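PDB 1U3E: DNA endonuclease I-HmuI from Bacillus phage SPO1, which binds DNA and, as an HNH homing endonuclease, probably cuts it with the help of a bound divalent metal in intron homing. Local coordinates for residues 5-13 with 43-53; 64-75 with 85-96. One frame throughout, in Å; residues are numbered along the deposited sequence.

Contact 1. Residues 5-13 with 43-53; sequences DIKGYEGHY and GLFKGGKGKTF. With EDO (1,2-ethanediol), chain J; EDO (1,2-ethanediol), chain P; nucleotides of chain A.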
loop_
_atom_site.group_PDB
_atom_site.type_symbol
_atom_site.label_atom_id
_atom_site.label_comp_id
_atom_site.label_asym_id
_atom_site.label_seq_id
_atom_site.Cartn_x
_atom_site.Cartn_y
_atom_site.Cartn_z
ATOM N N ASP D 5 19.964 25.098 4.434
ATOM C CA ASP D 5 19.378 25.004 5.760
ATOM C C ASP D 5 17.993 24.380 5.699
ATOM O O ASP D 5 17.133 24.834 4.942
ATOM C CB ASP D 5 19.279 26.385 6.389
ATOM C CG ASP D 5 20.602 26.874 6.889
ATOM O OD1 ASP D 5 21.101 26.280 7.868
ATOM O OD2 ASP D 5 21.144 27.836 6.305
ATOM N N ILE D 6 17.776 23.344 6.504
ATOM C CA ILE D 6 16.487 22.674 6.520
ATOM C C ILE D 6 15.387 23.648 6.913
ATOM O O ILE D 6 15.322 24.122 8.043
ATOM C CB ILE D 6 16.501 21.457 7.477
ATOM C CG1 ILE D 6 17.565 20.461 7.008
ATOM C CG2 ILE D 6 15.127 20.782 7.505
ATOM C CD1 ILE D 6 17.586 19.169 7.768
ATOM N N LYS D 7 14.526 23.955 5.953
ATOM C CA LYS D 7 13.432 24.879 6.189
ATOM C C LYS D 7 12.650 24.461 7.418
ATOM O O LYS D 7 12.322 23.286 7.584
ATOM C CB LYS D 7 12.504 24.925 4.971
ATOM C CG LYS D 7 13.155 25.514 3.716
ATOM C CD LYS D 7 12.258 25.363 2.491
ATOM C CE LYS D 7 13.011 25.702 1.215
ATOM N NZ LYS D 7 12.275 25.238 0.001
ATOM N N GLY D 8 12.365 25.426 8.285
ATOM C CA GLY D 8 11.598 25.138 9.478
ATOM C C GLY D 8 12.465 24.651 10.598
ATOM O O GLY D 8 11.967 24.338 11.673
ATOM N N TYR D 9 13.765 24.579 10.335
ATOM C CA TYR D 9 14.745 24.139 11.323
ATOM C C TYR D 9 16.043 24.902 11.148
ATOM O O TYR D 9 17.103 24.433 11.545
ATOM C CB TYR D 9 15.035 22.642 11.178
ATOM C CG TYR D 9 13.950 21.729 11.704
ATOM C CD1 TYR D 9 12.867 21.364 10.910
ATOM C CD2 TYR D 9 14.010 21.228 13.002
ATOM C CE1 TYR D 9 11.869 20.517 11.394
ATOM C CE2 TYR D 9 13.017 20.384 13.489
ATOM C CZ TYR D 9 11.952 20.032 12.679
ATOM O OH TYR D 9 10.986 19.182 13.158
ATOM N N GLU D 10 15.945 26.076 10.540
ATOM C CA GLU D 10 17.101 26.926 10.284
ATOM C C GLU D 10 17.881 27.204 11.570
ATOM O O GLU D 10 17.298 27.504 12.615
ATOM C CB GLU D 10 16.654 28.253 9.663
ATOM C CG GLU D 10 15.810 28.139 8.390
ATOM C CD GLU D 10 14.345 27.802 8.653
ATOM O OE1 GLU D 10 13.565 27.743 7.680
ATOM O OE2 GLU D 10 13.966 27.601 9.827
ATOM N N GLY D 11 19.206 27.108 11.484
ATOM C CA GLY D 11 20.038 27.347 12.649
ATOM C C GLY D 11 20.246 26.095 13.479
ATOM O O GLY D 11 21.076 26.073 14.379
ATOM N N HIS D 12 19.497 25.044 13.173
ATOM C CA HIS D 12 19.603 23.797 13.908
ATOM C C HIS D 12 20.207 22.684 13.069
ATOM O O HIS D 12 21.180 22.049 13.476
ATOM C CB HIS D 12 18.224 23.397 14.410
ATOM C CG HIS D 12 17.697 24.305 15.472
ATOM N ND1 HIS D 12 17.865 24.054 16.816
ATOM C CD2 HIS D 12 17.063 25.496 15.388
ATOM C CE1 HIS D 12 17.359 25.053 17.515
ATOM N NE2 HIS D 12 16.866 25.942 16.673
ATOM N N TYR D 13 19.626 22.447 11.898
ATOM C CA TYR D 13 20.124 21.409 11.009
ATOM C C TYR D 13 20.317 21.925 9.594
ATOM O O TYR D 13 19.823 22.996 9.233
ATOM C CB TYR D 13 19.189 20.230 10.974
ATOM C CG TYR D 13 18.832 19.594 12.288
ATOM C CD1 TYR D 13 17.810 20.094 13.076
ATOM C CD2 TYR D 13 19.487 18.446 12.721
ATOM C CE1 TYR D 13 17.430 19.455 14.259
ATOM C CE2 TYR D 13 19.116 17.803 13.908
ATOM C CZ TYR D 13 18.081 18.311 14.663
ATOM O OH TYR D 13 17.702 17.670 15.819
ATOM N N GLY D 43 15.732 11.797 12.635
ATOM C CA GLY D 43 14.830 12.559 13.478
ATOM C C GLY D 43 15.353 13.962 13.715
ATOM O O GLY D 43 16.501 14.146 14.125
ATOM N N LEU D 44 14.521 14.961 13.449
ATOM C CA LEU D 44 14.926 16.338 13.657
ATOM C C LEU D 44 14.165 16.879 14.857
ATOM O O LEU D 44 12.940 16.760 14.928
ATOM C CB LEU D 44 14.620 17.169 12.415
ATOM C CG LEU D 44 15.201 16.643 11.102
ATOM C CD1 LEU D 44 14.825 17.573 9.959
ATOM C CD2 LEU D 44 16.706 16.535 11.218
ATOM N N PHE D 45 14.896 17.465 15.804
ATOM C CA PHE D 45 14.283 18.016 17.004
ATOM C C PHE D 45 14.062 19.517 16.966
ATOM O O PHE D 45 14.935 20.287 16.573
ATOM C CB PHE D 45 15.102 17.654 18.235
ATOM C CG PHE D 45 14.788 16.301 18.783
ATOM C CD1 PHE D 45 15.186 15.153 18.108
ATOM C CD2 PHE D 45 14.072 16.170 19.966
ATOM C CE1 PHE D 45 14.875 13.886 18.607
ATOM C CE2 PHE D 45 13.755 14.913 20.472
ATOM C CZ PHE D 45 14.158 13.766 19.791
ATOM N N LYS D 46 12.873 19.911 17.411
ATOM C CA LYS D 46 12.454 21.307 17.432
ATOM C C LYS D 46 11.745 21.600 18.755
ATOM O O LYS D 46 10.639 21.110 18.996
ATOM C CB LYS D 46 11.496 21.540 16.264
ATOM C CG LYS D 46 11.203 22.972 15.899
ATOM C CD LYS D 46 10.261 22.986 14.697
ATOM C CE LYS D 46 10.128 24.366 14.080
ATOM N NZ LYS D 46 9.201 24.347 12.916
ATOM N N GLY D 47 12.387 22.390 19.613
ATOM C CA GLY D 47 11.787 22.735 20.889
ATOM C C GLY D 47 11.476 21.524 21.745
ATOM O O GLY D 47 10.320 21.258 22.080
ATOM N N GLY D 48 12.520 20.784 22.097
ATOM C CA GLY D 48 12.340 19.602 22.917
ATOM C C GLY D 48 11.773 18.417 22.159
ATOM O O GLY D 48 12.250 17.288 22.314
ATOM N N LYS D 49 10.767 18.673 21.325
ATOM C CA LYS D 49 10.122 17.615 20.555
ATOM C C LYS D 49 10.751 17.312 19.189
ATOM O O LYS D 49 10.947 18.209 18.370
ATOM C CB LYS D 49 8.645 17.963 20.400
ATOM C CG LYS D 49 7.966 18.191 21.743
ATOM C CD LYS D 49 6.459 18.361 21.607
ATOM C CE LYS D 49 5.773 18.289 22.970
ATOM N NZ LYS D 49 6.017 16.974 23.638
ATOM N N GLY D 50 11.057 16.034 18.961
ATOM C CA GLY D 50 11.665 15.602 17.709
ATOM C C GLY D 50 10.725 14.830 16.791
ATOM O O GLY D 50 9.981 13.965 17.244
ATOM N N LYS D 51 10.785 15.132 15.494
ATOM C CA LYS D 51 9.923 14.507 14.486
ATOM C C LYS D 51 10.738 13.647 13.525
ATOM O O LYS D 51 11.919 13.914 13.314
ATOM C CB LYS D 51 9.210 15.613 13.713
ATOM C CG LYS D 51 7.896 15.248 13.081
ATOM C CD LYS D 51 7.297 16.510 12.499
ATOM C CE LYS D 51 5.973 16.251 11.816
ATOM N NZ LYS D 51 5.416 17.487 11.192
ATOM N N THR D 52 10.118 12.623 12.937
ATOM C CA THR D 52 10.842 11.755 12.008
ATOM C C THR D 52 10.676 12.199 10.561
ATOM O O THR D 52 9.556 12.420 10.087
ATOM C CB THR D 52 10.382 10.289 12.097
ATOM O OG1 THR D 52 10.156 9.928 13.459
ATOM C CG2 THR D 52 11.456 9.379 11.550
ATOM N N PHE D 53 11.795 12.317 9.853
ATOM C CA PHE D 53 11.774 12.729 8.452
ATOM C C PHE D 53 12.478 11.738 7.512
ATOM O O PHE D 53 13.308 10.940 7.951
ATOM C CB PHE D 53 12.397 14.125 8.309
ATOM C CG PHE D 53 11.570 15.235 8.928
ATOM C CD1 PHE D 53 11.778 15.631 10.246
ATOM C CD2 PHE D 53 10.581 15.886 8.183
ATOM C CE1 PHE D 53 11.015 16.662 10.809
ATOM C CE2 PHE D 53 9.819 16.907 8.732
ATOM C CZ PHE D 53 10.032 17.299 10.044
HETATM C C1 EDO J . 11.654 11.140 17.079
HETATM O O1 EDO J . 11.903 10.146 16.059
HETATM C C2 EDO J . 10.715 10.529 18.142
HETATM O O2 EDO J . 9.480 10.149 17.473
HETATM C C1 EDO P . 13.720 24.378 -5.092
HETATM O O1 EDO P . 14.702 23.375 -4.752
HETATM C C2 EDO P . 14.050 25.707 -4.345
HETATM O O2 EDO P . 14.030 25.479 -2.895
ATOM P P DG A 6 16.850 19.053 21.908
ATOM O OP1 DG A 6 17.381 20.268 21.239
ATOM O OP2 DG A 6 15.447 18.628 21.660
ATOM O "O5'" DG A 6 17.831 17.833 21.594
ATOM C "C5'" DG A 6 19.235 17.980 21.786
ATOM C "C4'" DG A 6 20.008 16.855 21.135
ATOM O "O4'" DG A 6 19.863 15.644 21.918
ATOM C "C3'" DG A 6 19.521 16.488 19.731
ATOM O "O3'" DG A 6 20.627 16.016 18.941
ATOM C "C2'" DG A 6 18.480 15.417 20.009
ATOM C "C1'" DG A 6 19.089 14.686 21.199
ATOM N N9 DG A 6 18.150 14.045 22.119
ATOM C C8 DG A 6 16.919 14.504 22.515
ATOM N N7 DG A 6 16.302 13.688 23.325
ATOM C C5 DG A 6 17.182 12.627 23.482
ATOM C C6 DG A 6 17.063 11.430 24.249
ATOM O O6 DG A 6 16.122 11.057 24.975
ATOM N N1 DG A 6 18.191 10.628 24.113
ATOM C C2 DG A 6 19.288 10.932 23.349
ATOM N N2 DG A 6 20.271 10.029 23.349
ATOM N N3 DG A 6 19.413 12.038 22.638
ATOM C C4 DG A 6 18.330 12.833 22.749
ATOM P P DA A 7 20.390 15.423 17.462
ATOM O OP1 DA A 7 21.254 16.181 16.539
ATOM O OP2 DA A 7 18.937 15.318 17.189
ATOM O "O5'" DA A 7 20.971 13.949 17.590
ATOM C "C5'" DA A 7 22.116 13.715 18.402
ATOM C "C4'" DA A 7 22.449 12.244 18.472
ATOM O "O4'" DA A 7 21.526 11.553 19.346
ATOM C "C3'" DA A 7 22.304 11.549 17.121
ATOM O "O3'" DA A 7 23.201 10.446 17.085
ATOM C "C2'" DA A 7 20.859 11.084 17.130
ATOM C "C1'" DA A 7 20.698 10.680 18.586
ATOM N N9 DA A 7 19.356 10.678 19.173
ATOM C C8 DA A 7 18.327 11.570 19.000
ATOM N N7 DA A 7 17.261 11.291 19.714
ATOM C C5 DA A 7 17.608 10.131 20.399
ATOM C C6 DA A 7 16.910 9.321 21.336
ATOM N N6 DA A 7 15.671 9.572 21.765
ATOM N N1 DA A 7 17.544 8.233 21.823
ATOM C C2 DA A 7 18.791 7.976 21.398
ATOM N N3 DA A 7 19.548 8.657 20.531
ATOM C C4 DA A 7 18.891 9.736 20.065
#
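Y13 OH meets the backbone of F45 in a nearly straight bond: F45 N donates to Y13 OH at 2.8 Å, with an N-H...O angle of 169°. The same hydroxyl donates to OP2 of DA7 of chain A at 3.0 Å, and serving as acceptor and donor at once fixes how its O-H is turned. A weaker bond lies at the far end of the contact, where K46 NZ reaches G8 O at 3.0 Å. With CG anti to its own backbone N (chi1 -166°) and an extended chain beyond, K46 passes across a face of Y9 to reach that carbonyl. G8 occupies the third position of the type II turn from I6 to Y9, and its N donates to E10 OE1 at 2.7 Å from above the carboxylate plane, a bond internal to the loop.

In the packing, L44 serves three partners with three atoms. Its CD2 sits over the middle of the Y13 ring, 3.8 Å from the centroid; its CB makes a CH-pi contact with one face of Y9; its CD1 meets I6 CD1 tip to tip at 3.9 Å. K46 CD lies on the opposite face of Y9, 4.2 Å from the centroid, so that Y9 is held between L44 and K46, while the edge of F53 approaches Y9 OH. The F45 ring is flanked by G50 CA on one face and C8 of DG6 of chain A on the other. Here the loop of the NUMOD4 motif backs a two-stranded beta hairpin, whose T52 OG1 is hydrogen-bonded to a guanine O6, as expected of a hairpin that reads bases in the major groove.

Contact 2. Residues 64-75 with 85-96; sequences CEGYEEGLVVDH and STNLRWVTQKIN. With MN (manganese (II) ion), chain K; nucleotides of chain C; nucleotides of chain A.
D74 carries its carboxylate anti to the backbone N (chi1 165°), whereas R89 starts from the hindered rotamer between N and carbonyl carbon (chi1 60°) and then extends, which lays the two side chains alongside each other. R89 NE donates to D74 OD2 at 2.8 Å, within the guanidinium plane and onto the anti lone pair. The other oxygen, D74 OD1, binds manganese at 2.5 Å; N96 OD1 binds the same ion at 2.4 Å. Two waters and OP3 of DG1 of chain C complete the five ligands. H75 ND1 donates to OP2 of that phosphate at 2.9 Å, its NE2 being held by N83, and L88 CD2 lies over one face of the imidazole, 3.5 Å from the centroid. On the same side of the sheet, W90 lies between V73 CG2 over one face and the edge of Y67 over the other. The salt bridge would orient the metal-binding carboxylate, and metal and H75 together grip a terminal 5' phosphate, consistent with a cleaved strand in the beta-beta-alpha-metal site of His-Me finger nucleases.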
loop_
_atom_site.group_PDB
_atom_site.type_symbol
_atom_site.label_atom_id
_atom_site.label_comp_id
_atom_site.label_asym_id
_atom_site.label_seq_id
_atom_site.Cartn_x
_atom_site.Cartn_y
_atom_site.Cartn_z
ATOM N N CYS D 64 15.388 20.072 -5.452
ATOM C CA CYS D 64 14.682 19.590 -6.633
ATOM C C CYS D 64 13.452 20.387 -7.039
ATOM O O CYS D 64 12.449 20.391 -6.329
ATOM C CB CYS D 64 14.276 18.138 -6.424
ATOM S SG CYS D 64 15.647 17.001 -6.346
ATOM N N GLU D 65 13.518 21.042 -8.194
ATOM C CA GLU D 65 12.382 21.815 -8.683
ATOM C C GLU D 65 11.226 20.849 -8.994
ATOM O O GLU D 65 11.434 19.658 -9.253
ATOM C CB GLU D 65 12.754 22.591 -9.959
ATOM C CG GLU D 65 14.073 23.374 -9.892
ATOM C CD GLU D 65 14.038 24.580 -8.944
ATOM O OE1 GLU D 65 15.119 24.993 -8.459
ATOM O OE2 GLU D 65 12.938 25.124 -8.694
ATOM N N GLY D 66 10.000 21.351 -8.935
ATOM C CA GLY D 66 8.876 20.505 -9.262
ATOM C C GLY D 66 7.922 20.160 -8.155
ATOM O O GLY D 66 6.892 19.554 -8.424
ATOM N N TYR D 67 8.235 20.533 -6.921
ATOM C CA TYR D 67 7.331 20.202 -5.834
ATOM C C TYR D 67 5.956 20.841 -5.978
ATOM O O TYR D 67 5.833 22.046 -6.182
ATOM C CB TYR D 67 7.910 20.603 -4.473
ATOM C CG TYR D 67 6.878 20.475 -3.362
ATOM C CD1 TYR D 67 6.719 19.284 -2.657
ATOM C CD2 TYR D 67 5.973 21.511 -3.105
ATOM C CE1 TYR D 67 5.673 19.124 -1.733
ATOM C CE2 TYR D 67 4.931 21.360 -2.193
ATOM C CZ TYR D 67 4.778 20.166 -1.510
ATOM O OH TYR D 67 3.712 20.010 -0.636
ATOM N N GLU D 68 4.931 20.006 -5.849
ATOM C CA GLU D 68 3.533 20.410 -5.907
ATOM C C GLU D 68 2.788 19.584 -4.869
ATOM O O GLU D 68 3.139 18.438 -4.613
ATOM C CB GLU D 68 2.937 20.151 -7.289
ATOM C CG GLU D 68 3.325 21.171 -8.338
ATOM C CD GLU D 68 3.149 22.601 -7.849
ATOM O OE1 GLU D 68 2.335 22.823 -6.929
ATOM O OE2 GLU D 68 3.816 23.510 -8.389
ATOM N N GLU D 69 1.763 20.165 -4.264
ATOM C CA GLU D 69 1.003 19.448 -3.252
ATOM C C GLU D 69 0.573 18.073 -3.730
ATOM O O GLU D 69 0.179 17.888 -4.891
ATOM C CB GLU D 69 -0.236 20.247 -2.849
ATOM C CG GLU D 69 -1.227 19.473 -1.998
ATOM C CD GLU D 69 -2.536 20.207 -1.817
ATOM O OE1 GLU D 69 -3.453 19.645 -1.199
ATOM O OE2 GLU D 69 -2.652 21.351 -2.289
ATOM N N GLY D 70 0.656 17.118 -2.812
ATOM C CA GLY D 70 0.254 15.755 -3.094
ATOM C C GLY D 70 1.270 14.947 -3.862
ATOM O O GLY D 70 1.135 13.732 -3.981
ATOM N N LEU D 71 2.289 15.614 -4.394
ATOM C CA LEU D 71 3.307 14.909 -5.165
ATOM C C LEU D 71 4.128 14.014 -4.287
ATOM O O LEU D 71 4.131 14.153 -3.066
ATOM C CB LEU D 71 4.209 15.881 -5.929
ATOM C CG LEU D 71 3.506 16.448 -7.163
ATOM C CD1 LEU D 71 4.480 17.251 -7.966
ATOM C CD2 LEU D 71 2.948 15.320 -8.002
ATOM N N VAL D 72 4.830 13.099 -4.929
ATOM C CA VAL D 72 5.624 12.112 -4.234
ATOM C C VAL D 72 7.060 12.128 -4.780
ATOM O O VAL D 72 7.282 12.421 -5.955
ATOM C CB VAL D 72 4.909 10.729 -4.407
ATOM C CG1 VAL D 72 5.647 9.851 -5.382
ATOM C CG2 VAL D 72 4.697 10.082 -3.070
ATOM N N VAL D 73 8.035 11.847 -3.920
ATOM C CA VAL D 73 9.437 11.847 -4.329
ATOM C C VAL D 73 9.877 10.501 -4.843
ATOM O O VAL D 73 9.814 9.506 -4.137
ATOM C CB VAL D 73 10.386 12.244 -3.171
ATOM C CG1 VAL D 73 11.845 12.032 -3.597
ATOM C CG2 VAL D 73 10.167 13.697 -2.795
ATOM N N ASP D 74 10.365 10.481 -6.073
ATOM C CA ASP D 74 10.793 9.236 -6.683
ATOM C C ASP D 74 12.301 9.066 -6.788
ATOM O O ASP D 74 13.036 10.039 -6.952
ATOM C CB ASP D 74 10.165 9.136 -8.067
ATOM C CG ASP D 74 10.805 8.079 -8.925
ATOM O OD1 ASP D 74 10.966 6.933 -8.445
ATOM O OD2 ASP D 74 11.132 8.405 -10.089
ATOM N N HIS D 75 12.745 7.816 -6.660
ATOM C CA HIS D 75 14.151 7.437 -6.793
ATOM C C HIS D 75 14.252 6.879 -8.203
ATOM O O HIS D 75 13.877 5.731 -8.433
ATOM C CB HIS D 75 14.516 6.321 -5.828
ATOM C CG HIS D 75 14.777 6.785 -4.436
ATOM N ND1 HIS D 75 13.778 7.231 -3.601
ATOM C CD2 HIS D 75 15.927 6.858 -3.724
ATOM C CE1 HIS D 75 14.301 7.558 -2.433
ATOM N NE2 HIS D 75 15.603 7.342 -2.482
ATOM N N SER D 85 20.490 14.180 -4.946
ATOM C CA SER D 85 19.359 14.913 -5.477
ATOM C C SER D 85 19.173 14.608 -6.945
ATOM O O SER D 85 18.054 14.629 -7.455
ATOM C CB SER D 85 19.554 16.417 -5.267
ATOM O OG SER D 85 20.727 16.874 -5.912
ATOM N N THR D 86 20.266 14.338 -7.643
ATOM C CA THR D 86 20.169 14.051 -9.068
ATOM C C THR D 86 19.395 12.776 -9.378
ATOM O O THR D 86 18.923 12.596 -10.501
ATOM C CB THR D 86 21.557 13.946 -9.726
ATOM O OG1 THR D 86 22.305 12.901 -9.098
ATOM C CG2 THR D 86 22.309 15.259 -9.604
ATOM N N ASN D 87 19.265 11.897 -8.385
ATOM C CA ASN D 87 18.532 10.639 -8.544
ATOM C C ASN D 87 17.055 10.721 -8.132
ATOM O O ASN D 87 16.296 9.775 -8.337
ATOM C CB ASN D 87 19.194 9.539 -7.721
ATOM C CG ASN D 87 18.535 8.190 -7.928
ATOM O OD1 ASN D 87 18.348 7.761 -9.059
ATOM N ND2 ASN D 87 18.192 7.513 -6.840
ATOM N N LEU D 88 16.662 11.850 -7.547
ATOM C CA LEU D 88 15.303 12.064 -7.072
ATOM C C LEU D 88 14.551 13.066 -7.943
ATOM O O LEU D 88 15.156 13.862 -8.650
ATOM C CB LEU D 88 15.361 12.560 -5.625
ATOM C CG LEU D 88 16.253 11.708 -4.713
ATOM C CD1 LEU D 88 16.477 12.391 -3.381
ATOM C CD2 LEU D 88 15.614 10.358 -4.516
ATOM N N ARG D 89 13.226 13.030 -7.882
ATOM C CA ARG D 89 12.395 13.935 -8.670
ATOM C C ARG D 89 10.939 13.893 -8.208
ATOM O O ARG D 89 10.407 12.827 -7.888
ATOM C CB ARG D 89 12.452 13.532 -10.130
ATOM C CG ARG D 89 11.942 12.133 -10.344
ATOM C CD ARG D 89 11.611 11.878 -11.782
ATOM N NE ARG D 89 11.104 10.527 -11.976
ATOM C CZ ARG D 89 10.449 10.138 -13.062
ATOM N NH1 ARG D 89 10.229 11.006 -14.047
ATOM N NH2 ARG D 89 10.004 8.890 -13.153
ATOM N N TRP D 90 10.289 15.049 -8.177
ATOM C CA TRP D 90 8.899 15.093 -7.759
ATOM C C TRP D 90 8.010 14.528 -8.840
ATOM O O TRP D 90 7.953 15.047 -9.954
ATOM C CB TRP D 90 8.487 16.518 -7.425
ATOM C CG TRP D 90 9.175 17.011 -6.233
ATOM C CD1 TRP D 90 10.290 17.794 -6.191
ATOM C CD2 TRP D 90 8.823 16.733 -4.877
ATOM N NE1 TRP D 90 10.656 18.027 -4.889
ATOM C CE2 TRP D 90 9.770 17.387 -4.059
ATOM C CE3 TRP D 90 7.799 15.995 -4.272
ATOM C CZ2 TRP D 90 9.721 17.328 -2.667
ATOM C CZ3 TRP D 90 7.751 15.938 -2.892
ATOM C CH2 TRP D 90 8.708 16.602 -2.103
ATOM N N VAL D 91 7.308 13.458 -8.507
ATOM C CA VAL D 91 6.444 12.813 -9.470
ATOM C C VAL D 91 5.059 12.561 -8.912
ATOM O O VAL D 91 4.835 12.654 -7.714
ATOM C CB VAL D 91 7.096 11.495 -9.952
ATOM C CG1 VAL D 91 6.065 10.545 -10.509
ATOM C CG2 VAL D 91 8.139 11.809 -11.020
ATOM N N THR D 92 4.137 12.258 -9.817
ATOM C CA THR D 92 2.739 11.984 -9.513
ATOM C C THR D 92 2.595 10.491 -9.195
ATOM O O THR D 92 3.107 9.660 -9.930
ATOM C CB THR D 92 1.890 12.390 -10.737
ATOM O OG1 THR D 92 0.638 12.879 -10.298
ATOM C CG2 THR D 92 1.639 11.233 -11.646
ATOM N N GLN D 93 1.916 10.143 -8.106
ATOM C CA GLN D 93 1.776 8.729 -7.739
ATOM C C GLN D 93 1.350 7.840 -8.899
ATOM O O GLN D 93 1.670 6.662 -8.921
ATOM C CB GLN D 93 0.781 8.539 -6.588
ATOM C CG GLN D 93 1.315 8.880 -5.194
ATOM C CD GLN D 93 1.191 7.722 -4.196
ATOM O OE1 GLN D 93 1.058 7.932 -2.987
ATOM N NE2 GLN D 93 1.255 6.498 -4.703
ATOM N N LYS D 94 0.616 8.403 -9.852
ATOM C CA LYS D 94 0.174 7.649 -11.015
ATOM C C LYS D 94 1.407 7.346 -11.832
ATOM O O LYS D 94 1.637 6.203 -12.237
ATOM C CB LYS D 94 -0.803 8.478 -11.853
ATOM C CG LYS D 94 -1.228 7.858 -13.183
ATOM C CD LYS D 94 -1.913 6.514 -12.984
ATOM C CE LYS D 94 -2.286 5.857 -14.316
ATOM N NZ LYS D 94 -3.432 6.536 -15.005
ATOM N N ILE D 95 2.214 8.375 -12.061
ATOM C CA ILE D 95 3.436 8.213 -12.835
ATOM C C ILE D 95 4.429 7.254 -12.187
ATOM O O ILE D 95 5.062 6.458 -12.877
ATOM C CB ILE D 95 4.106 9.568 -13.083
ATOM C CG1 ILE D 95 3.287 10.344 -14.098
ATOM C CG2 ILE D 95 5.513 9.377 -13.613
ATOM C CD1 ILE D 95 3.800 11.724 -14.359
ATOM N N ASN D 96 4.557 7.314 -10.866
ATOM C CA ASN D 96 5.486 6.427 -10.188
ATOM C C ASN D 96 5.073 4.979 -10.411
ATOM O O ASN D 96 5.917 4.094 -10.524
ATOM C CB ASN D 96 5.548 6.742 -8.692
ATOM C CG ASN D 96 6.729 6.060 -7.996
ATOM O OD1 ASN D 96 7.756 5.754 -8.615
ATOM N ND2 ASN D 96 6.591 5.840 -6.698
HETATM MN MN MN K . 9.910 4.715 -8.192
ATOM O OP3 DG C 1 10.205 5.713 -6.167
ATOM P P DG C 1 10.321 5.755 -4.663
ATOM O OP1 DG C 1 10.882 4.472 -4.098
ATOM O OP2 DG C 1 10.970 7.010 -4.178
ATOM O "O5'" DG C 1 8.786 5.815 -4.150
ATOM C "C5'" DG C 1 8.491 6.172 -2.795
ATOM C "C4'" DG C 1 7.061 6.636 -2.671
ATOM O "O4'" DG C 1 6.226 5.475 -2.536
ATOM C "C3'" DG C 1 6.791 7.449 -1.424
ATOM O "O3'" DG C 1 6.809 8.835 -1.705
ATOM C "C2'" DG C 1 5.351 7.113 -1.098
ATOM C "C1'" DG C 1 5.182 5.708 -1.613
ATOM N N9 DG C 1 5.326 4.716 -0.555
ATOM C C8 DG C 1 6.298 3.749 -0.457
ATOM N N7 DG C 1 6.153 2.982 0.589
ATOM C C5 DG C 1 5.026 3.481 1.219
ATOM C C6 DG C 1 4.387 3.061 2.388
ATOM O O6 DG C 1 4.694 2.129 3.134
ATOM N N1 DG C 1 3.275 3.841 2.676
ATOM C C2 DG C 1 2.840 4.896 1.928
ATOM N N2 DG C 1 1.744 5.525 2.370
ATOM N N3 DG C 1 3.433 5.304 0.823
ATOM C C4 DG C 1 4.511 4.555 0.530
ATOM P P DC A 16 -5.220 6.307 -2.702
ATOM O OP1 DC A 16 -5.810 7.344 -3.591
ATOM O OP2 DC A 16 -5.981 5.060 -2.418
ATOM O "O5'" DC A 16 -3.813 5.914 -3.325
ATOM C "C5'" DC A 16 -2.844 6.923 -3.596
ATOM C "C4'" DC A 16 -2.241 6.708 -4.962
ATOM O "O4'" DC A 16 -1.155 5.761 -4.837
ATOM C "C3'" DC A 16 -3.227 6.068 -5.928
ATOM O "O3'" DC A 16 -3.022 6.480 -7.264
ATOM C "C2'" DC A 16 -2.991 4.586 -5.736
ATOM C "C1'" DC A 16 -1.505 4.505 -5.404
ATOM N N1 DC A 16 -1.228 3.476 -4.391
ATOM C C2 DC A 16 -0.133 2.628 -4.548
ATOM O O2 DC A 16 0.615 2.784 -5.515
ATOM N N3 DC A 16 0.083 1.658 -3.639
ATOM C C4 DC A 16 -0.739 1.529 -2.598
ATOM N N4 DC A 16 -0.486 0.570 -1.720
ATOM C C5 DC A 16 -1.854 2.385 -2.410
ATOM C C6 DC A 16 -2.055 3.337 -3.315
ATOM P P DT C 2 7.473 9.814 -0.638
ATOM O OP1 DT C 2 7.474 11.180 -1.222
ATOM O OP2 DT C 2 8.800 9.222 -0.322
ATOM O "O5'" DT C 2 6.470 9.721 0.610
ATOM C "C5'" DT C 2 5.153 10.304 0.479
ATOM C "C4'" DT C 2 4.408 10.231 1.792
ATOM O "O4'" DT C 2 3.990 8.870 1.980
ATOM C "C3'" DT C 2 5.206 10.612 3.035
ATOM O "O3'" DT C 2 5.045 11.946 3.450
ATOM C "C2'" DT C 2 4.565 9.751 4.091
ATOM C "C1'" DT C 2 3.977 8.601 3.356
ATOM N N1 DT C 2 4.695 7.382 3.637
ATOM C C2 DT C 2 4.175 6.665 4.666
ATOM O O2 DT C 2 3.215 7.007 5.338
ATOM N N3 DT C 2 4.847 5.516 4.893
ATOM C C4 DT C 2 5.939 5.028 4.235
ATOM O O4 DT C 2 6.442 3.956 4.586
ATOM C C5 DT C 2 6.415 5.835 3.155
ATOM C C7 DT C 2 7.598 5.375 2.361
ATOM C C6 DT C 2 5.774 6.982 2.902
HETATM O O HOH W 1 11.732 4.397 -8.669
HETATM O O HOH W 2 8.961 3.660 -9.392
#

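How the contacts relate
From the N terminus, contact 1 brings the turn between strands 3-5 and 13-16 onto the hairpin of strands 41-46 and 49-54, closing a loop of 29 residues that takes in strands 21-23 and 29-30 and most of 13-16. Helix 55-63 follows and leads into contact 2, which closes a much shorter loop of nine residues and sets strand 72-75 against strand 88-91, with helix 93-103 next. The two are in series, neither nested nor crossed. The centres of contact 1 and contact 2 are about 22 Å apart, and the nearest atoms of contact 1 and contact 2 are about 8 Å apart, without touching. Helix 55-63 bridges them: the backbone N of K7 is hydrogen-bonded to H62, while V73 packs on H56 and A60. Both lie against the bound DNA.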